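Local atomic coordinates of tryparedoxin (Leishmania major, PDB entry 3S9F), a protein that probably acts as a thioredoxin-like disulfide reductase, passing electrons to a tryparedoxin peroxidase in the parasite's detoxification pathway. Residues Phe52-Ala57 with Ile85-Trp90; Leu32-Gln37 with Pro105-Pro110. All coordinates share one frame; numbering follows the deposited sequence.

In the fold
Both contacts build the same mixed sheet and meet along strand 83-89, whose Leu87 pairs with Leu107 and Ile109 on the flank away from strand 50-56. Contact 1 lies in the buried centre, where two parallel strands bring aromatic and aliphatic side chains together and the strand-to-strand polar bonds are all backbone ones. Contact 2, about 10 Å away between centres, lies towards one margin of the sheet. Its short antiparallel pairing brings two buried leucines together, but the accompanying chemistry is that of a partly exposed site: a glutamine side chain grips a backbone carbonyl, a water bridges the segments, and the arginine and lysine chains lead away from the paired strands.

Contact 1 (Phe52-Ala57 with Ile85-Trp90); sequences FFYFSA and IILASW
Ile85 opens the parallel pairing by straddling two residues of strand 50-56. Its CG1 branch meets CB of Phe52, while Ile85 CG2, anti to the backbone N, packs 3.8 Å from CB of Tyr54. Ile86 grips the partner backbone twice: its N donates to Phe52 O (2.8 Å), nearly in line with the carbonyl, and its O accepts from Tyr54 N. Its side chain runs alongside that of Phe53, with Ile86 CD1 4.0 Å from Phe53 CE1. On the face shared with Ile85, Leu87 slants across Tyr54 and places CD1 3.5 Å from Tyr54 O. Ala88 N makes a nearly straight bond to Tyr54 O (2.8 Å, 174° at the hydrogen). The Ala88 methyl lies over a face of the Phe55 ring, a CH-pi contact of 4.1 Å from CB to the centroid. Past Ser89, Trp90 N closes the pairing with a 2.8 Å bond to Ser56 O. The indole NE1 lies at the edge of the Phe55 ring, but its hydrogen bond goes to Thr121. Together with helix 61-77 the strands make a beta-alpha-beta unit of the thioredoxin fold. The helix covers Tyr54 and Ile85, with helix 94-101 packing on Tyr54 and Leu87 on the same side, and brings Cys63 of the probably redox-active CxxC motif against Ser56. Helix 114-123 packs on Phe53 and Phe55 from the other face, and strand 131-136 flanks strand 50-56.

Contact 2 (Leu32-Gln37 with Pro105-Pro110); sequences LKLRKQ and PWLSIP
Leu107 and Arg35 bury the most surface between these antiparallel segments, followed by Leu34 and Pro110. Leu107 spreads its two methyls over the partner strand: CD1 meets Leu34 CD1 at 4.1 Å, the two side chains crossing at about a right angle, while CD2 lies 3.8 Å from Lys36 CB. Arg35 and Ser108 form a hydrogen-bonded pair. Arg35 N donates to Ser108 O (2.8 Å) in the carbonyl plane, and Ser108 N returns a bond to Arg35 O. The CB atoms of Arg35 and Ser108 pack 4.0 Å apart on the face covered by helix 94-101. Arg35 leaves its strand with chi1 at 179° and then turns at chi2, which carries the guanidinium away from Ser108, and NH2 bonds to Asn98 OD1. The Pro110 ring sets CG 3.2 Å from Lys33 O, a close contact without a hydrogen bond. At the opposite end, Gln37 NE2 reaches Trp106 O at 3.0 Å, using a lone pair of that carbonyl, which also accepts from Tyr101 OH. A water donates to both Gln37 OE1 and Pro105 O, so both ends of the amide are engaged and its rotation is probably fixed. Two backbone bonds join strand 34-36 to strand 107-108, and polar side-chain and water bonds extend the attachment beyond them, with the leucines packed together and the charged chains leading outward, consistent with a site near the sheet margin.

Contact 1 (Phe52-Ala57 with Ile85-Trp90)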
loop_
_atom_site.group_PDB
_atom_site.type_symbol
_atom_site.label_atom_id
_atom_site.label_comp_id
_atom_site.label_asym_id
_atom_site.label_seq_id
_atom_site.Cartn_x
_atom_site.Cartn_y
_atom_site.Cartn_z
ATOM N N PHE A 52 -2.888 -1.063 15.874
ATOM C CA PHE A 52 -2.217 0.169 16.244
ATOM C C PHE A 52 -1.041 0.393 15.322
ATOM O O PHE A 52 -0.313 -0.543 15.021
ATOM C CB PHE A 52 -1.663 0.068 17.671
ATOM C CG PHE A 52 -2.720 0.034 18.710
ATOM C CD1 PHE A 52 -3.257 -1.182 19.146
ATOM C CD2 PHE A 52 -3.170 1.212 19.280
ATOM C CE1 PHE A 52 -4.252 -1.210 20.134
ATOM C CE2 PHE A 52 -4.158 1.193 20.268
ATOM C CZ PHE A 52 -4.699 -0.024 20.684
ATOM N N PHE A 53 -0.867 1.628 14.868
ATOM C CA PHE A 53 0.429 2.031 14.305
ATOM C C PHE A 53 1.251 2.636 15.437
ATOM O O PHE A 53 0.773 3.518 16.153
ATOM C CB PHE A 53 0.255 3.063 13.196
ATOM C CG PHE A 53 -0.342 2.504 11.944
ATOM C CD1 PHE A 53 0.340 1.538 11.209
ATOM C CD2 PHE A 53 -1.588 2.945 11.503
ATOM C CE1 PHE A 53 -0.199 1.029 10.045
ATOM C CE2 PHE A 53 -2.142 2.431 10.333
ATOM C CZ PHE A 53 -1.455 1.468 9.615
ATOM N N TYR A 54 2.486 2.161 15.618
ATOM C CA TYR A 54 3.332 2.679 16.684
ATOM C C TYR A 54 4.457 3.453 16.017
ATOM O O TYR A 54 5.269 2.868 15.291
ATOM C CB TYR A 54 3.931 1.513 17.491
ATOM C CG TYR A 54 4.846 1.924 18.620
ATOM C CD1 TYR A 54 6.040 1.237 18.850
ATOM C CD2 TYR A 54 4.504 2.985 19.475
ATOM C CE1 TYR A 54 6.911 1.627 19.920
ATOM C CE2 TYR A 54 5.349 3.377 20.519
ATOM C CZ TYR A 54 6.531 2.677 20.738
ATOM O OH TYR A 54 7.343 3.072 21.774
ATOM N N PHE A 55 4.468 4.765 16.232
ATOM C CA PHE A 55 5.488 5.658 15.649
ATOM C C PHE A 55 6.569 5.839 16.682
ATOM O O PHE A 55 6.309 6.338 17.775
ATOM C CB PHE A 55 4.840 7.010 15.285
ATOM C CG PHE A 55 3.720 6.888 14.251
ATOM C CD1 PHE A 55 2.406 6.543 14.641
ATOM C CD2 PHE A 55 3.990 7.070 12.910
ATOM C CE1 PHE A 55 1.386 6.400 13.693
ATOM C CE2 PHE A 55 2.991 6.951 11.940
ATOM C CZ PHE A 55 1.658 6.611 12.336
ATOM N N SER A 56 7.794 5.401 16.369
ATOM C CA SER A 56 8.854 5.430 17.349
ATOM C C SER A 56 10.180 5.354 16.596
ATOM O O SER A 56 10.195 5.146 15.387
ATOM C CB SER A 56 8.721 4.232 18.292
ATOM O OG SER A 56 9.612 4.368 19.370
ATOM N N ALA A 57 11.284 5.519 17.313
ATOM C CA ALA A 57 12.618 5.423 16.700
ATOM C C ALA A 57 13.624 5.020 17.754
ATOM O O ALA A 57 13.485 5.373 18.948
ATOM C CB ALA A 57 13.028 6.754 16.078
ATOM N N ILE A 85 -0.054 -4.782 16.643
ATOM C CA ILE A 85 0.689 -3.529 16.553
ATOM C C ILE A 85 1.579 -3.580 15.333
ATOM O O ILE A 85 2.195 -4.626 15.033
ATOM C CB ILE A 85 1.504 -3.208 17.826
ATOM C CG1 ILE A 85 0.544 -3.028 19.027
ATOM C CG2 ILE A 85 2.308 -1.894 17.643
ATOM C CD1 ILE A 85 1.261 -2.778 20.350
ATOM N N ILE A 86 1.632 -2.455 14.620
ATOM C CA ILE A 86 2.513 -2.338 13.464
ATOM C C ILE A 86 3.469 -1.181 13.679
ATOM O O ILE A 86 3.034 -0.031 13.793
ATOM C CB ILE A 86 1.710 -2.070 12.151
ATOM C CG1 ILE A 86 0.712 -3.204 11.889
ATOM C CG2 ILE A 86 2.706 -1.886 10.963
ATOM C CD1 ILE A 86 -0.324 -2.913 10.776
ATOM N N LEU A 87 4.763 -1.469 13.735
ATOM C CA LEU A 87 5.783 -0.406 13.813
ATOM C C LEU A 87 5.792 0.470 12.559
ATOM O O LEU A 87 5.802 -0.049 11.443
ATOM C CB LEU A 87 7.173 -1.018 14.044
ATOM C CG LEU A 87 8.329 -0.003 14.063
ATOM C CD1 LEU A 87 8.227 0.941 15.300
ATOM C CD2 LEU A 87 9.656 -0.765 14.066
ATOM N N ALA A 88 5.738 1.798 12.771
ATOM C CA ALA A 88 5.890 2.779 11.696
ATOM C C ALA A 88 7.098 3.608 12.112
ATOM O O ALA A 88 6.985 4.636 12.811
ATOM C CB ALA A 88 4.629 3.625 11.567
ATOM N N SER A 89 8.258 3.131 11.687
ATOM C CA SER A 89 9.531 3.578 12.243
ATOM C C SER A 89 10.025 4.903 11.707
ATOM O O SER A 89 10.020 5.130 10.499
ATOM C CB SER A 89 10.614 2.531 11.985
ATOM O OG SER A 89 11.845 3.036 12.479
ATOM N N TRP A 90 10.458 5.771 12.619
ATOM C CA TRP A 90 11.131 6.997 12.239
ATOM C C TRP A 90 12.657 6.822 12.140
ATOM O O TRP A 90 13.380 7.805 11.985
ATOM C CB TRP A 90 10.787 8.111 13.221
ATOM C CG TRP A 90 9.421 8.738 13.014
ATOM C CD1 TRP A 90 8.342 8.226 12.332
ATOM C CD2 TRP A 90 9.013 10.006 13.521
ATOM N NE1 TRP A 90 7.276 9.120 12.392
ATOM C CE2 TRP A 90 7.668 10.213 13.123
ATOM C CE3 TRP A 90 9.655 10.986 14.293
ATOM C CZ2 TRP A 90 6.956 11.377 13.461
ATOM C CZ3 TRP A 90 8.962 12.136 14.626
ATOM C CH2 TRP A 90 7.609 12.316 14.221
#

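Contact 2 (Leu32-Gln37 with Pro105-Pro110)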
loop_
_atom_site.group_PDB
_atom_site.type_symbol
_atom_site.label_atom_id
_atom_site.label_comp_id
_atom_site.label_asym_id
_atom_site.label_seq_id
_atom_site.Cartn_x
_atom_site.Cartn_y
_atom_site.Cartn_z
ATOM N N LEU A 32 1.157 -4.914 -0.072
ATOM C CA LEU A 32 2.273 -4.644 0.824
ATOM C C LEU A 32 2.452 -5.844 1.743
ATOM O O LEU A 32 1.492 -6.324 2.349
ATOM C CB LEU A 32 2.005 -3.389 1.659
ATOM C CG LEU A 32 3.108 -2.913 2.605
ATOM C CD1 LEU A 32 4.162 -2.177 1.812
ATOM C CD2 LEU A 32 2.508 -2.006 3.671
ATOM N N LYS A 33 3.671 -6.334 1.850
ATOM C CA LYS A 33 3.916 -7.393 2.810
ATOM C C LYS A 33 4.452 -6.721 4.078
ATOM O O LYS A 33 5.349 -5.893 4.002
ATOM C CB LYS A 33 4.854 -8.456 2.233
ATOM C CG LYS A 33 4.361 -9.130 0.938
ATOM C CD LYS A 33 2.872 -9.508 0.986
ATOM C CE LYS A 33 2.374 -9.994 -0.384
ATOM N NZ LYS A 33 0.873 -10.016 -0.465
ATOM N N LEU A 34 3.823 -6.990 5.218
ATOM C CA LEU A 34 4.323 -6.484 6.494
ATOM C C LEU A 34 5.395 -7.416 7.038
ATOM O O LEU A 34 5.356 -8.636 6.812
ATOM C CB LEU A 34 3.184 -6.340 7.503
ATOM C CG LEU A 34 2.104 -5.297 7.205
ATOM C CD1 LEU A 34 0.967 -5.412 8.227
ATOM C CD2 LEU A 34 2.689 -3.865 7.132
ATOM N N ARG A 35 6.373 -6.847 7.727
ATOM C CA ARG A 35 7.391 -7.617 8.408
ATOM C C ARG A 35 6.787 -8.299 9.665
ATOM O O ARG A 35 6.020 -7.676 10.399
ATOM C CB ARG A 35 8.505 -6.647 8.774
ATOM C CG ARG A 35 9.633 -7.205 9.501
ATOM C CD ARG A 35 10.842 -7.405 8.625
ATOM N NE ARG A 35 11.834 -7.968 9.510
ATOM C CZ ARG A 35 13.020 -7.447 9.785
ATOM N NH1 ARG A 35 13.795 -8.079 10.653
ATOM N NH2 ARG A 35 13.438 -6.339 9.182
ATOM N N LYS A 36 7.193 -9.537 9.923
ATOM C CA LYS A 36 6.895 -10.217 11.173
ATOM C C LYS A 36 8.173 -10.891 11.587
ATOM O O LYS A 36 8.454 -11.990 11.164
ATOM C CB LYS A 36 5.800 -11.246 11.022
ATOM C CG LYS A 36 5.488 -11.904 12.316
ATOM C CD LYS A 36 4.390 -12.896 12.178
ATOM C CE LYS A 36 4.138 -13.566 13.484
ATOM N NZ LYS A 36 3.204 -14.654 13.280
ATOM N N GLN A 37 8.954 -10.202 12.388
ATOM C CA GLN A 37 10.276 -10.642 12.744
ATOM C C GLN A 37 11.097 -10.919 11.503
ATOM O O GLN A 37 11.274 -10.044 10.678
ATOM C CB GLN A 37 10.229 -11.850 13.666
ATOM C CG GLN A 37 9.884 -11.479 15.101
ATOM C CD GLN A 37 8.496 -10.918 15.222
ATOM O OE1 GLN A 37 7.530 -11.579 14.898
ATOM N NE2 GLN A 37 8.396 -9.680 15.681
ATOM N N PRO A 105 7.806 -7.609 19.626
ATOM C CA PRO A 105 7.150 -8.882 19.311
ATOM C C PRO A 105 6.078 -8.766 18.238
ATOM O O PRO A 105 5.461 -9.752 17.887
ATOM C CB PRO A 105 6.471 -9.244 20.623
ATOM C CG PRO A 105 6.238 -7.976 21.284
ATOM C CD PRO A 105 7.356 -7.070 20.910
ATOM N N TRP A 106 5.860 -7.558 17.749
ATOM C CA TRP A 106 4.802 -7.301 16.795
ATOM C C TRP A 106 5.276 -7.152 15.344
ATOM O O TRP A 106 6.326 -7.628 14.987
ATOM C CB TRP A 106 3.982 -6.095 17.248
ATOM C CG TRP A 106 4.797 -4.931 17.598
ATOM C CD1 TRP A 106 5.497 -4.150 16.747
ATOM C CD2 TRP A 106 5.002 -4.383 18.901
ATOM N NE1 TRP A 106 6.130 -3.156 17.424
ATOM C CE2 TRP A 106 5.839 -3.273 18.753
ATOM C CE3 TRP A 106 4.567 -4.725 20.177
ATOM C CZ2 TRP A 106 6.247 -2.515 19.823
ATOM C CZ3 TRP A 106 4.961 -3.970 21.222
ATOM C CH2 TRP A 106 5.801 -2.881 21.049
ATOM N N LEU A 107 4.461 -6.503 14.522
ATOM C CA LEU A 107 4.724 -6.351 13.091
ATOM C C LEU A 107 5.414 -5.038 12.735
ATOM O O LEU A 107 5.461 -4.155 13.529
ATOM C CB LEU A 107 3.408 -6.386 12.319
ATOM C CG LEU A 107 2.453 -7.557 12.565
ATOM C CD1 LEU A 107 1.208 -7.491 11.728
ATOM C CD2 LEU A 107 3.183 -8.808 12.300
ATOM N N SER A 108 5.909 -4.924 11.510
ATOM C CA SER A 108 6.451 -3.619 11.070
ATOM C C SER A 108 6.157 -3.365 9.606
ATOM O O SER A 108 6.133 -4.257 8.783
ATOM C CB SER A 108 7.982 -3.531 11.307
ATOM O OG SER A 108 8.495 -2.240 10.979
ATOM N N ILE A 109 5.952 -2.101 9.279
ATOM C CA ILE A 109 6.115 -1.673 7.901
ATOM C C ILE A 109 7.607 -1.866 7.568
ATOM O O ILE A 109 8.474 -1.491 8.371
ATOM C CB ILE A 109 5.706 -0.192 7.784
ATOM C CG1 ILE A 109 4.191 -0.048 8.066
ATOM C CG2 ILE A 109 6.094 0.373 6.407
ATOM C CD1 ILE A 109 3.757 1.410 8.390
ATOM N N PRO A 110 7.917 -2.473 6.409
ATOM C CA PRO A 110 9.319 -2.722 6.102
ATOM C C PRO A 110 10.108 -1.417 6.018
ATOM O O PRO A 110 9.563 -0.360 5.657
ATOM C CB PRO A 110 9.269 -3.402 4.739
ATOM C CG PRO A 110 7.924 -4.068 4.705
ATOM C CD PRO A 110 7.009 -3.098 5.433
HETATM O O HOH W 1 4.527 -10.629 15.551
#